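Local atomic coordinates of Non-structural maintenance of chromosomes element 1 homolog (Xenopus laevis, PDB entry 7DG2), a protein that probably acts as a RING-type E3 ubiquitin ligase, working with a MAGE partner within the SMC5-SMC6 complex in DNA repair. Residues Glu96-Leu108 with Ser121-Met134. Numbering follows the deposited sequence.
Sequences ENELELFRKTMEL and SILNLADELQSKKM
The amide of Asn97 has the CG and SD atoms of Met134 over one face, with Met134 CG 3.6 Å from Asn97 ND2, while Lys132 O lies in the amide plane. Asn97 ND2 donates to Lys132 O at 3.0 Å along an almost straight line (179°), although the donor stands above the carbonyl plane of Lys132. On the Glu100 carboxylate, Leu129 CD2 sits over one face, on the OE1 side, 3.4 Å from Glu100 CD, the two side chains running antiparallel alongside one another. Glu100 OE1 takes a weak bond from the Gln130 amide, and Ser131 OG appears to donate to Glu100 OE2, but the modelled separation is too short to be trusted. The extended Glu100 chain, CG anti to the backbone N (chi1 -172°), carries the carboxylate out to this turn.

Helix 96-108 and helix 121-128 run at 130° to each other, their axes approaching to 9.7 Å. The order helix 96-111, short strand 117-118, helix 119-128, helix 136-148 and strands 152-155 and 158-161 is consistent with a winged-helix (helix-turn-helix) domain, in which 129-134 links the second and third helices. Val139 of helix 136-148 also touches Ile122 and Ala126, and the Nse4 subunit, a separate chain, packs on Leu99 and Phe102, which point away from 121-134.

Between the helices, Leu125 is a knob in a hole formed by Leu101, Lys104, Thr105 and Leu108; its CD1 lies 3.6 Å from Lys104 O. Both methyls of Leu101 flank Ala126 CB; CD1 also packs 3.9 Å from Leu125 CB, while CD2 meets Met134 CE at 3.7 Å. The Thr105 side chain lies roughly perpendicular to that of Ile122, with Thr105 OG1 3.7 Å from Ile122 CG2; that hydroxyl donates to Leu101 O, opposite the backbone N-H of Thr105 across the carbonyl plane.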
loop_
_atom_site.group_PDB
_atom_site.type_symbol
_atom_site.label_atom_id
_atom_site.label_comp_id
_atom_site.label_asym_id
_atom_site.label_seq_id
_atom_site.Cartn_x
_atom_site.Cartn_y
_atom_site.Cartn_z
ATOM N N GLU A 96 -9.853 8.534 13.163
ATOM C CA GLU A 96 -10.504 7.858 14.275
ATOM C C GLU A 96 -11.982 7.626 13.996
ATOM O O GLU A 96 -12.497 6.533 14.254
ATOM C CB GLU A 96 -10.321 8.662 15.565
ATOM C CG GLU A 96 -8.926 8.537 16.155
ATOM C CD GLU A 96 -8.828 9.142 17.540
ATOM O OE1 GLU A 96 -9.801 9.016 18.315
ATOM O OE2 GLU A 96 -7.783 9.750 17.841
ATOM N N ASN A 97 -12.688 8.636 13.471
ATOM C CA ASN A 97 -14.117 8.421 13.236
ATOM C C ASN A 97 -14.342 7.434 12.100
ATOM O O ASN A 97 -15.319 6.674 12.128
ATOM C CB ASN A 97 -14.857 9.745 12.975
ATOM C CG ASN A 97 -14.364 10.491 11.752
ATOM O OD1 ASN A 97 -13.304 10.197 11.196
ATOM N ND2 ASN A 97 -15.131 11.498 11.342
ATOM N N GLU A 98 -13.434 7.403 11.122
ATOM C CA GLU A 98 -13.527 6.420 10.044
ATOM C C GLU A 98 -13.361 4.998 10.566
ATOM O O GLU A 98 -14.066 4.082 10.125
ATOM C CB GLU A 98 -12.472 6.730 8.974
ATOM C CG GLU A 98 -12.672 8.112 8.342
ATOM C CD GLU A 98 -11.638 8.443 7.281
ATOM O OE1 GLU A 98 -11.985 9.144 6.301
ATOM O OE2 GLU A 98 -10.476 8.013 7.429
ATOM N N LEU A 99 -12.422 4.788 11.496
ATOM C CA LEU A 99 -12.226 3.459 12.058
ATOM C C LEU A 99 -13.333 3.095 13.047
ATOM O O LEU A 99 -13.660 1.910 13.198
ATOM C CB LEU A 99 -10.841 3.374 12.716
ATOM C CG LEU A 99 -9.720 3.404 11.674
ATOM C CD1 LEU A 99 -8.337 3.304 12.320
ATOM C CD2 LEU A 99 -9.919 2.274 10.655
ATOM N N GLU A 100 -13.936 4.087 13.714
ATOM C CA GLU A 100 -15.123 3.784 14.506
ATOM C C GLU A 100 -16.230 3.232 13.614
ATOM O O GLU A 100 -16.891 2.237 13.958
ATOM C CB GLU A 100 -15.619 5.030 15.246
ATOM C CG GLU A 100 -16.737 4.684 16.239
ATOM C CD GLU A 100 -17.402 5.900 16.874
ATOM O OE1 GLU A 100 -18.589 5.775 17.270
ATOM O OE2 GLU A 100 -16.754 6.967 16.959
ATOM N N LEU A 101 -16.428 3.846 12.451
ATOM C CA LEU A 101 -17.465 3.346 11.553
ATOM C C LEU A 101 -17.087 1.971 11.020
ATOM O O LEU A 101 -17.953 1.104 10.883
ATOM C CB LEU A 101 -17.715 4.330 10.406
ATOM C CG LEU A 101 -18.806 3.919 9.405
ATOM C CD1 LEU A 101 -20.157 3.711 10.114
ATOM C CD2 LEU A 101 -18.950 4.954 8.294
ATOM N N PHE A 102 -15.795 1.743 10.734
ATOM C CA PHE A 102 -15.376 0.408 10.318
ATOM C C PHE A 102 -15.728 -0.623 11.386
ATOM O O PHE A 102 -16.280 -1.690 11.078
ATOM C CB PHE A 102 -13.865 0.350 10.013
ATOM C CG PHE A 102 -13.434 -1.014 9.552
ATOM C CD1 PHE A 102 -13.652 -1.408 8.247
ATOM C CD2 PHE A 102 -12.884 -1.922 10.441
ATOM C CE1 PHE A 102 -13.295 -2.686 7.835
ATOM C CE2 PHE A 102 -12.548 -3.197 10.039
ATOM C CZ PHE A 102 -12.760 -3.571 8.731
ATOM N N ARG A 103 -15.445 -0.309 12.658
ATOM C CA ARG A 103 -15.700 -1.277 13.718
ATOM C C ARG A 103 -17.193 -1.547 13.874
ATOM O O ARG A 103 -17.594 -2.704 14.055
ATOM C CB ARG A 103 -15.114 -0.801 15.045
ATOM C CG ARG A 103 -13.575 -0.792 15.056
ATOM C CD ARG A 103 -13.016 -0.634 16.478
ATOM N NE ARG A 103 -13.511 0.562 17.152
ATOM C CZ ARG A 103 -12.933 1.761 17.089
ATOM N NH1 ARG A 103 -13.464 2.791 17.746
ATOM N NH2 ARG A 103 -11.834 1.942 16.367
ATOM N N LYS A 104 -18.025 -0.502 13.807
ATOM C CA LYS A 104 -19.467 -0.728 13.937
ATOM C C LYS A 104 -20.011 -1.497 12.742
ATOM O O LYS A 104 -20.916 -2.330 12.891
ATOM C CB LYS A 104 -20.220 0.599 14.103
ATOM C CG LYS A 104 -19.849 1.398 15.359
ATOM C CD LYS A 104 -20.027 0.580 16.635
ATOM C CE LYS A 104 -21.492 0.264 16.916
ATOM N NZ LYS A 104 -21.652 -0.483 18.212
ATOM N N THR A 105 -19.476 -1.234 11.542
ATOM C CA THR A 105 -19.894 -1.989 10.358
ATOM C C THR A 105 -19.482 -3.454 10.472
ATOM O O THR A 105 -20.269 -4.365 10.180
ATOM C CB THR A 105 -19.290 -1.342 9.103
ATOM O OG1 THR A 105 -19.772 0.009 8.979
ATOM C CG2 THR A 105 -19.660 -2.124 7.842
ATOM N N MET A 106 -18.242 -3.698 10.888
ATOM C CA MET A 106 -17.787 -5.059 11.149
ATOM C C MET A 106 -18.673 -5.755 12.175
ATOM O O MET A 106 -19.047 -6.919 11.997
ATOM C CB MET A 106 -16.331 -5.026 11.628
ATOM C CG MET A 106 -15.852 -6.340 12.225
ATOM S SD MET A 106 -14.047 -6.384 12.453
ATOM C CE MET A 106 -13.775 -4.932 13.434
ATOM N N GLU A 107 -19.042 -5.047 13.245
ATOM C CA GLU A 107 -19.905 -5.646 14.258
ATOM C C GLU A 107 -21.252 -6.038 13.669
ATOM O O GLU A 107 -21.750 -7.138 13.927
ATOM C CB GLU A 107 -20.087 -4.678 15.429
ATOM C CG GLU A 107 -21.127 -5.134 16.449
ATOM C CD GLU A 107 -21.361 -4.116 17.556
ATOM O OE1 GLU A 107 -22.007 -4.479 18.562
ATOM O OE2 GLU A 107 -20.897 -2.962 17.424
ATOM N N LEU A 108 -21.850 -5.164 12.860
ATOM C CA LEU A 108 -23.125 -5.509 12.232
ATOM C C LEU A 108 -22.970 -6.693 11.277
ATOM O O LEU A 108 -23.841 -7.568 11.213
ATOM C CB LEU A 108 -23.694 -4.283 11.509
ATOM C CG LEU A 108 -25.078 -4.414 10.884
ATOM C CD1 LEU A 108 -26.001 -5.039 11.897
ATOM C CD2 LEU A 108 -25.567 -3.020 10.495
ATOM N N SER A 121 -27.869 0.626 6.344
ATOM C CA SER A 121 -27.473 0.277 7.705
ATOM C C SER A 121 -26.169 0.980 8.081
ATOM O O SER A 121 -26.024 1.452 9.211
ATOM C CB SER A 121 -27.370 -1.248 7.877
ATOM O OG SER A 121 -26.162 -1.783 7.351
ATOM N N ILE A 122 -25.237 1.115 7.129
ATOM C CA ILE A 122 -23.972 1.793 7.429
ATOM C C ILE A 122 -24.191 3.293 7.607
ATOM O O ILE A 122 -23.576 3.925 8.480
ATOM C CB ILE A 122 -22.932 1.487 6.340
ATOM C CG1 ILE A 122 -22.643 -0.002 6.339
ATOM C CG2 ILE A 122 -21.623 2.261 6.622
ATOM C CD1 ILE A 122 -21.893 -0.499 5.111
ATOM N N LEU A 123 -25.084 3.881 6.810
ATOM C CA LEU A 123 -25.429 5.290 6.997
ATOM C C LEU A 123 -26.062 5.524 8.361
ATOM O O LEU A 123 -25.827 6.562 8.997
ATOM C CB LEU A 123 -26.367 5.751 5.874
ATOM C CG LEU A 123 -25.750 5.793 4.469
ATOM C CD1 LEU A 123 -26.810 6.028 3.395
ATOM C CD2 LEU A 123 -24.670 6.876 4.387
ATOM N N ASN A 124 -26.879 4.572 8.832
ATOM C CA ASN A 124 -27.489 4.726 10.148
ATOM C C ASN A 124 -26.457 4.553 11.254
ATOM O O ASN A 124 -26.466 5.305 12.232
ATOM C CB ASN A 124 -28.659 3.743 10.315
ATOM C CG ASN A 124 -29.858 4.132 9.481
ATOM O OD1 ASN A 124 -29.961 5.269 9.034
ATOM N ND2 ASN A 124 -30.768 3.170 9.231
ATOM N N LEU A 125 -25.532 3.593 11.102
ATOM C CA LEU A 125 -24.425 3.491 12.053
ATOM C C LEU A 125 -23.636 4.790 12.117
ATOM O O LEU A 125 -23.261 5.246 13.207
ATOM C CB LEU A 125 -23.496 2.345 11.653
ATOM C CG LEU A 125 -24.096 0.949 11.745
ATOM C CD1 LEU A 125 -23.095 -0.055 11.143
ATOM C CD2 LEU A 125 -24.415 0.602 13.194
ATOM N N ALA A 126 -23.382 5.397 10.962
ATOM C CA ALA A 126 -22.588 6.622 10.928
ATOM C C ALA A 126 -23.306 7.751 11.640
ATOM O O ALA A 126 -22.678 8.589 12.295
ATOM C CB ALA A 126 -22.298 7.016 9.485
ATOM N N ASP A 127 -24.631 7.791 11.515
ATOM C CA ASP A 127 -25.390 8.836 12.179
ATOM C C ASP A 127 -25.446 8.636 13.690
ATOM O O ASP A 127 -25.796 9.576 14.415
ATOM C CB ASP A 127 -26.801 8.882 11.572
ATOM C CG ASP A 127 -27.502 10.202 11.837
ATOM O OD1 ASP A 127 -26.890 11.265 11.572
ATOM O OD2 ASP A 127 -28.667 10.176 12.297
ATOM N N GLU A 128 -25.117 7.442 14.183
ATOM C CA GLU A 128 -25.136 7.156 15.612
ATOM C C GLU A 128 -23.763 7.290 16.252
ATOM O O GLU A 128 -23.658 7.158 17.476
ATOM C CB GLU A 128 -25.658 5.740 15.889
ATOM C CG GLU A 128 -27.158 5.547 15.694
ATOM C CD GLU A 128 -27.969 6.292 16.739
ATOM O OE1 GLU A 128 -28.194 5.727 17.838
ATOM O OE2 GLU A 128 -28.350 7.449 16.462
ATOM N N LEU A 129 -22.728 7.528 15.451
ATOM C CA LEU A 129 -21.373 7.654 15.976
ATOM C C LEU A 129 -21.292 8.765 17.009
ATOM O O LEU A 129 -21.886 9.835 16.852
ATOM C CB LEU A 129 -20.378 7.958 14.861
ATOM C CG LEU A 129 -20.139 6.981 13.705
ATOM C CD1 LEU A 129 -19.272 7.652 12.698
ATOM C CD2 LEU A 129 -19.454 5.739 14.159
ATOM N N GLN A 130 -20.493 8.519 18.038
ATOM C CA GLN A 130 -20.230 9.498 19.074
ATOM C C GLN A 130 -19.066 10.420 18.732
ATOM O O GLN A 130 -18.747 11.306 19.528
ATOM C CB GLN A 130 -19.971 8.774 20.397
ATOM C CG GLN A 130 -21.126 7.854 20.792
ATOM C CD GLN A 130 -20.806 6.975 21.982
ATOM O OE1 GLN A 130 -20.076 5.987 21.860
ATOM N NE2 GLN A 130 -21.342 7.333 23.145
ATOM N N SER A 131 -18.432 10.235 17.577
ATOM C CA SER A 131 -17.316 11.050 17.124
ATOM C C SER A 131 -17.798 12.068 16.092
ATOM O O SER A 131 -19.004 12.226 15.851
ATOM C CB SER A 131 -16.221 10.146 16.572
ATOM O OG SER A 131 -16.796 9.116 15.784
ATOM N N LYS A 132 -16.848 12.767 15.470
ATOM C CA LYS A 132 -17.164 13.781 14.468
ATOM C C LYS A 132 -18.012 13.188 13.353
ATOM O O LYS A 132 -17.665 12.152 12.784
ATOM C CB LYS A 132 -15.870 14.362 13.899
ATOM C CG LYS A 132 -16.067 15.425 12.827
ATOM C CD LYS A 132 -14.761 16.141 12.547
ATOM C CE LYS A 132 -14.914 17.245 11.505
ATOM N NZ LYS A 132 -14.918 16.701 10.116
ATOM N N LYS A 133 -19.139 13.836 13.050
ATOM C CA LYS A 133 -20.098 13.246 12.123
ATOM C C LYS A 133 -19.600 13.303 10.686
ATOM O O LYS A 133 -18.872 14.216 10.286
ATOM C CB LYS A 133 -21.451 13.955 12.219
ATOM C CG LYS A 133 -22.231 13.592 13.454
ATOM C CD LYS A 133 -22.508 12.097 13.532
ATOM C CE LYS A 133 -23.762 11.858 14.341
ATOM N NZ LYS A 133 -24.922 12.592 13.747
ATOM N N MET A 134 -19.987 12.288 9.916
ATOM C CA MET A 134 -19.635 12.158 8.508
ATOM C C MET A 134 -20.895 12.291 7.659
ATOM O O MET A 134 -21.930 11.703 7.983
ATOM C CB MET A 134 -18.955 10.805 8.240
ATOM C CG MET A 134 -17.593 10.664 8.922
ATOM S SD MET A 134 -16.747 9.081 8.630
ATOM C CE MET A 134 -17.546 8.007 9.778
#